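Local structure of SPD1 nuclease (Streptococcus pyogenes, 2XGR) at residues A[60-65]-A[128-133]; A[76-81]-A[121-126]. The protein is a prophage-encoded extracellular DNase that hydrolyses DNA, probably with the help of a metal ion as in other His-Me finger endonucleases. One frame throughout, in Å; residues are numbered along the deposited sequence.

Contact 1 (A[60-65]-A[128-133]); sequences YQLQLG and CGLNDE. With PEG (di(hydroxyethyl)ether), chain B.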
loop_
_atom_site.group_PDB
_atom_site.type_symbol
_atom_site.label_atom_id
_atom_site.label_comp_id
_atom_site.label_asym_id
_atom_site.label_seq_id
_atom_site.Cartn_x
_atom_site.Cartn_y
_atom_site.Cartn_z
ATOM N N TYR A 60 -9.349 -13.926 -5.244
ATOM C CA TYR A 60 -9.074 -12.761 -4.378
ATOM C C TYR A 60 -8.701 -13.282 -2.985
ATOM O O TYR A 60 -9.414 -14.158 -2.444
ATOM C CB TYR A 60 -10.367 -11.949 -4.283
ATOM C CG TYR A 60 -10.338 -10.826 -3.268
ATOM C CD1 TYR A 60 -9.892 -9.554 -3.656
ATOM C CD2 TYR A 60 -10.594 -11.073 -1.913
ATOM C CE1 TYR A 60 -9.918 -8.510 -2.796
ATOM C CE2 TYR A 60 -10.567 -9.994 -0.990
ATOM C CZ TYR A 60 -10.219 -8.751 -1.441
ATOM O OH TYR A 60 -10.226 -7.699 -0.538
ATOM N N GLN A 61 -7.698 -12.643 -2.360
ATOM C CA GLN A 61 -7.327 -12.959 -0.980
ATOM C C GLN A 61 -6.937 -11.675 -0.269
ATOM O O GLN A 61 -6.220 -10.826 -0.874
ATOM C CB GLN A 61 -6.034 -13.797 -0.936
ATOM C CG GLN A 61 -6.036 -15.089 -1.683
ATOM C CD GLN A 61 -4.620 -15.591 -1.930
ATOM O OE1 GLN A 61 -3.896 -15.918 -0.990
ATOM N NE2 GLN A 61 -4.271 -15.747 -3.179
ATOM N N LEU A 62 -7.288 -11.567 1.008
ATOM C CA LEU A 62 -6.794 -10.484 1.838
ATOM C C LEU A 62 -6.335 -11.133 3.122
ATOM O O LEU A 62 -7.068 -11.850 3.751
ATOM C CB LEU A 62 -7.916 -9.493 2.096
ATOM C CG LEU A 62 -7.636 -8.374 3.104
ATOM C CD1 LEU A 62 -6.577 -7.428 2.505
ATOM C CD2 LEU A 62 -8.944 -7.627 3.407
ATOM N N GLN A 63 -5.064 -10.935 3.443
ATOM C CA GLN A 63 -4.505 -11.486 4.678
ATOM C C GLN A 63 -4.069 -10.333 5.583
ATOM O O GLN A 63 -3.300 -9.489 5.146
ATOM C CB GLN A 63 -3.373 -12.443 4.266
ATOM C CG GLN A 63 -2.964 -13.362 5.440
ATOM C CD GLN A 63 -2.442 -14.752 5.007
ATOM O OE1 GLN A 63 -1.750 -15.392 5.805
ATOM N NE2 GLN A 63 -2.728 -15.206 3.766
ATOM N N LEU A 64 -4.496 -10.316 6.850
ATOM C CA LEU A 64 -4.159 -9.229 7.738
ATOM C C LEU A 64 -3.256 -9.770 8.832
ATOM O O LEU A 64 -3.629 -10.725 9.491
ATOM C CB LEU A 64 -5.421 -8.678 8.374
ATOM C CG LEU A 64 -6.448 -8.050 7.396
ATOM C CD1 LEU A 64 -7.739 -7.575 8.135
ATOM C CD2 LEU A 64 -5.763 -6.933 6.626
ATOM N N GLY A 65 -2.159 -9.110 9.126
ATOM C CA GLY A 65 -1.342 -9.614 10.210
ATOM C C GLY A 65 -2.024 -9.418 11.570
ATOM O O GLY A 65 -2.952 -8.654 11.710
ATOM N N CYS A 128 -9.361 -3.085 -0.777
ATOM C CA CYS A 128 -9.794 -4.119 0.203
ATOM C C CYS A 128 -11.224 -3.979 0.748
ATOM O O CYS A 128 -11.722 -4.886 1.460
ATOM C CB CYS A 128 -8.813 -4.195 1.402
ATOM S SG CYS A 128 -8.805 -2.707 2.495
ATOM N N GLY A 129 -11.825 -2.812 0.595
ATOM C CA GLY A 129 -13.180 -2.641 1.101
ATOM C C GLY A 129 -13.399 -2.686 2.605
ATOM O O GLY A 129 -14.553 -2.760 3.073
ATOM N N LEU A 130 -12.338 -2.553 3.382
ATOM C CA LEU A 130 -12.412 -2.626 4.868
ATOM C C LEU A 130 -12.618 -1.276 5.523
ATOM O O LEU A 130 -12.005 -0.292 5.145
ATOM C CB LEU A 130 -11.100 -3.161 5.476
ATOM C CG LEU A 130 -10.684 -4.542 4.990
ATOM C CD1 LEU A 130 -9.343 -4.779 5.694
ATOM C CD2 LEU A 130 -11.757 -5.615 5.396
ATOM N N ASN A 131 -13.554 -1.243 6.469
ATOM C CA ASN A 131 -13.885 -0.024 7.221
ATOM C C ASN A 131 -13.583 -0.328 8.688
ATOM O O ASN A 131 -14.099 -1.314 9.231
ATOM C CB ASN A 131 -15.401 0.223 7.109
ATOM C CG ASN A 131 -15.813 0.699 5.712
ATOM O OD1 ASN A 131 -15.456 1.806 5.312
ATOM N ND2 ASN A 131 -16.530 -0.146 4.961
ATOM N N ASP A 132 -12.796 0.542 9.307
ATOM C CA ASP A 132 -12.521 0.457 10.751
ATOM C C ASP A 132 -11.895 -0.828 11.246
ATOM O O ASP A 132 -12.096 -1.176 12.405
ATOM C CB ASP A 132 -13.777 0.743 11.593
ATOM C CG ASP A 132 -13.657 2.045 12.368
ATOM O OD1 ASP A 132 -14.291 3.045 11.924
ATOM O OD2 ASP A 132 -12.909 2.074 13.397
ATOM N N GLU A 133 -11.150 -1.543 10.411
ATOM C CA GLU A 133 -10.532 -2.801 10.837
ATOM C C GLU A 133 -9.148 -2.467 11.400
ATOM O O GLU A 133 -8.289 -1.950 10.694
ATOM C CB GLU A 133 -10.454 -3.759 9.618
ATOM C CG GLU A 133 -9.441 -4.943 9.756
ATOM C CD GLU A 133 -9.659 -5.673 11.049
ATOM O OE1 GLU A 133 -10.850 -5.883 11.353
ATOM O OE2 GLU A 133 -8.760 -5.794 11.919
HETATM C C1 PEG B . -12.690 -8.637 1.606
HETATM O O1 PEG B . -11.468 -7.832 1.726
HETATM C C2 PEG B . -13.654 -8.324 2.774
HETATM O O2 PEG B . -15.041 -8.168 2.405
HETATM C C3 PEG B . -15.599 -6.987 2.988
HETATM C C4 PEG B . -16.243 -6.081 1.931
HETATM O O4 PEG B . -16.652 -6.813 0.747
#
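L62 and L130 meet tip to tip where one face of strand 61-64, part of the large antiparallel sheet of this His-Me finger family protein, lies against the loop that leaves helix 125-128. L62 and L64 of the strand, with Y60 just before it, face the loop, and 214 Å² is buried between the two segments. Followed outward, L62 first brings CB to 3.9 Å from the terminal hydroxyl O1 of a bound di(hydroxyethyl)ether. Beyond it L62 CG, anti to the backbone N (chi1 172°), stands 4.1 Å from the same glycol O1 and splits into two methyls. L62 CD1 takes the cysteine side, 4.1 Å from C128 CB. L62 CD2 goes to the leucine, 3.7 Å from L130 CD1, and remains 4.0 Å from C128 CB. Its approach to the glycol O1 is tighter still, closer than methyl and oxygen normally sit, and is best treated with caution. L130 CD1 also serves L64, whose CD1 lies 4.0 Å away. The other neighbour of L64 CD1 is the aliphatic part of E133, which arrives from the opposite direction; the chain of E133 bends at chi2 (51°), and its carboxylate makes a salt bridge with R135. At the Y60 end the bound glycol bridges the two segments: Y60 OH is hydrogen-bonded to its O1 at 2.6 Å, near the plane of the ring, and the same O1 donates to C128 O over 3.0 Å.

Contact 2 (A[76-81]-A[121-126]); sequences SHIQLQ and HLVGYQ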
loop_
_atom_site.group_PDB
_atom_site.type_symbol
_atom_site.label_atom_id
_atom_site.label_comp_id
_atom_site.label_asym_id
_atom_site.label_seq_id
_atom_site.Cartn_x
_atom_site.Cartn_y
_atom_site.Cartn_z
ATOM N N SER A 76 -0.798 -5.667 6.016
ATOM C CA SER A 76 -2.031 -6.031 5.319
ATOM C C SER A 76 -1.593 -6.419 3.870
ATOM O O SER A 76 -0.734 -5.752 3.264
ATOM C CB SER A 76 -2.905 -4.779 5.269
ATOM O OG SER A 76 -4.092 -5.106 4.535
ATOM N N HIS A 77 -2.074 -7.560 3.364
ATOM C CA HIS A 77 -1.530 -8.172 2.146
ATOM C C HIS A 77 -2.697 -8.620 1.274
ATOM O O HIS A 77 -3.579 -9.381 1.736
ATOM C CB HIS A 77 -0.668 -9.364 2.507
ATOM C CG HIS A 77 0.363 -9.754 1.465
ATOM N ND1 HIS A 77 0.278 -9.486 0.115
ATOM C CD2 HIS A 77 1.474 -10.530 1.627
ATOM C CE1 HIS A 77 1.362 -9.994 -0.503
ATOM N NE2 HIS A 77 2.066 -10.664 0.402
ATOM N N ILE A 78 -2.794 -8.070 0.057
ATOM C CA ILE A 78 -3.925 -8.429 -0.810
ATOM C C ILE A 78 -3.425 -9.021 -2.122
ATOM O O ILE A 78 -2.311 -8.703 -2.603
ATOM C CB ILE A 78 -4.812 -7.161 -1.017
ATOM C CG1 ILE A 78 -6.211 -7.508 -1.598
ATOM C CG2 ILE A 78 -4.086 -6.066 -1.883
ATOM C CD1 ILE A 78 -7.198 -6.263 -1.494
ATOM N N GLN A 79 -4.258 -9.851 -2.733
ATOM C CA GLN A 79 -3.954 -10.266 -4.101
ATOM C C GLN A 79 -5.303 -10.210 -4.837
ATOM O O GLN A 79 -6.284 -10.830 -4.388
ATOM C CB GLN A 79 -3.276 -11.652 -4.082
ATOM C CG GLN A 79 -2.725 -11.994 -5.479
ATOM C CD GLN A 79 -2.017 -13.303 -5.502
ATOM O OE1 GLN A 79 -2.542 -14.269 -6.087
ATOM N NE2 GLN A 79 -0.837 -13.377 -4.845
ATOM N N LEU A 80 -5.401 -9.326 -5.840
ATOM C CA LEU A 80 -6.751 -9.054 -6.416
ATOM C C LEU A 80 -6.658 -8.733 -7.893
ATOM O O LEU A 80 -5.555 -8.360 -8.398
ATOM C CB LEU A 80 -7.471 -7.899 -5.624
ATOM C CG LEU A 80 -7.055 -6.458 -6.021
ATOM C CD1 LEU A 80 -8.101 -5.408 -5.586
ATOM C CD2 LEU A 80 -5.584 -6.103 -5.405
ATOM N N GLN A 81 -7.815 -8.813 -8.566
ATOM C CA GLN A 81 -8.018 -8.148 -9.864
ATOM C C GLN A 81 -8.890 -6.926 -9.750
ATOM O O GLN A 81 -9.590 -6.708 -8.764
ATOM C CB GLN A 81 -8.664 -9.148 -10.877
ATOM C CG GLN A 81 -7.866 -10.472 -11.013
ATOM C CD GLN A 81 -8.618 -11.406 -11.969
ATOM O OE1 GLN A 81 -9.759 -11.732 -11.706
ATOM N NE2 GLN A 81 -7.979 -11.836 -13.032
ATOM N N HIS A 121 -5.405 3.852 6.272
ATOM C CA HIS A 121 -5.389 2.468 5.912
ATOM C C HIS A 121 -3.955 2.007 5.554
ATOM O O HIS A 121 -3.147 2.806 5.076
ATOM C CB HIS A 121 -6.186 2.280 4.594
ATOM C CG HIS A 121 -7.677 2.188 4.814
ATOM N ND1 HIS A 121 -8.386 3.190 5.437
ATOM C CD2 HIS A 121 -8.584 1.250 4.465
ATOM C CE1 HIS A 121 -9.662 2.845 5.511
ATOM N NE2 HIS A 121 -9.814 1.695 4.897
ATOM N N LEU A 122 -3.688 0.710 5.766
ATOM C CA LEU A 122 -2.473 0.098 5.200
ATOM C C LEU A 122 -2.750 -0.197 3.694
ATOM O O LEU A 122 -2.267 0.526 2.846
ATOM C CB LEU A 122 -2.078 -1.174 5.963
ATOM C CG LEU A 122 -1.648 -0.867 7.455
ATOM C CD1 LEU A 122 -1.343 -2.266 8.172
ATOM C CD2 LEU A 122 -0.331 -0.044 7.470
ATOM N N VAL A 123 -3.596 -1.182 3.405
ATOM C CA VAL A 123 -4.065 -1.371 2.025
ATOM C C VAL A 123 -5.276 -0.424 1.792
ATOM O O VAL A 123 -6.227 -0.459 2.564
ATOM C CB VAL A 123 -4.434 -2.832 1.767
ATOM C CG1 VAL A 123 -5.213 -2.960 0.408
ATOM C CG2 VAL A 123 -3.166 -3.699 1.641
ATOM N N GLY A 124 -5.190 0.505 0.818
ATOM C CA GLY A 124 -6.290 1.468 0.652
ATOM C C GLY A 124 -7.655 0.823 0.438
ATOM O O GLY A 124 -7.818 -0.298 -0.134
ATOM N N TYR A 125 -8.660 1.628 0.778
ATOM C CA TYR A 125 -10.034 1.116 0.789
ATOM C C TYR A 125 -10.512 0.492 -0.507
ATOM O O TYR A 125 -11.144 -0.575 -0.470
ATOM C CB TYR A 125 -10.984 2.321 1.139
ATOM C CG TYR A 125 -12.398 1.874 1.229
ATOM C CD1 TYR A 125 -12.856 1.110 2.300
ATOM C CD2 TYR A 125 -13.252 2.101 0.178
ATOM C CE1 TYR A 125 -14.198 0.708 2.399
ATOM C CE2 TYR A 125 -14.614 1.720 0.269
ATOM C CZ TYR A 125 -15.040 0.966 1.342
ATOM O OH TYR A 125 -16.364 0.550 1.416
ATOM N N GLN A 126 -10.278 1.136 -1.658
ATOM C CA GLN A 126 -10.923 0.618 -2.869
ATOM C C GLN A 126 -10.295 -0.693 -3.304
ATOM O O GLN A 126 -10.846 -1.422 -4.126
ATOM C CB GLN A 126 -10.862 1.633 -4.013
ATOM C CG GLN A 126 -11.678 2.892 -3.753
ATOM C CD GLN A 126 -12.044 3.618 -5.025
ATOM O OE1 GLN A 126 -13.121 4.268 -5.109
ATOM N NE2 GLN A 126 -11.174 3.589 -5.977
#
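This is a buried apolar contact in which V123, in the turn between strand 119-121 and helix 125-128, presses on S76 and I78 of strand 76-80 in the large antiparallel sheet. The closest backbones are at S76 and V123, with 6.1 Å between their CA atoms, and the two segments bury 229 Å² together. V123 divides its two methyls between two strand residues that face the same way. CG1, anti to the backbone N (chi1 168°), runs to the branch methyl of I78, where V123 CG1 and I78 CG2 are 4.0 Å apart and the side chains cross obliquely. The other methyl turns to the serine, with V123 CG2 3.3 Å from S76 OG and 3.6 Å from S76 O. L122 packs on S76 with its CB, 3.8 Å from S76 CB, and with its CD1 methyl, 4.1 Å from the same carbon. The one hydroxyl in this apolar patch is accounted for, because S76 OG is hydrogen-bonded to N136 OD1. That same oxygen accepts V123 N, so a single amide fixes both sides of the contact. F127 and C128 extend the helix's cover over I78, while G124 sits at the N-cap with its N bonded to E164 OE1. Strand 119-121, its antiparallel partner strand 137-139 and helix 142-146 are consistent with the beta-beta-alpha-metal core of His-Me finger nucleases, the connection between the two strands packing on strand 76-80 through V123.

Contacts 1 and 2 lie with their centres about 6 Å apart and share one sheet: strands 61-64 and 76-80 are antiparallel neighbours, joined by Q63 N to H77 O (2.7 Å) and Q61 O to Q79 N (2.9 Å), both probable hydrogen bonds. Side chains continue the join, L64 CD2 approaching S76 OG to 3.2 Å and Y60 touching I78. On the other side, helix 125-128 runs from the second segment of contact 2 into that of contact 1, and H121 NE2 is hydrogen-bonded to L130 O. Contact 1 thereby connects to the short strand 119-121 of the probable nuclease finger, although its own glycol-bound end is a surface feature.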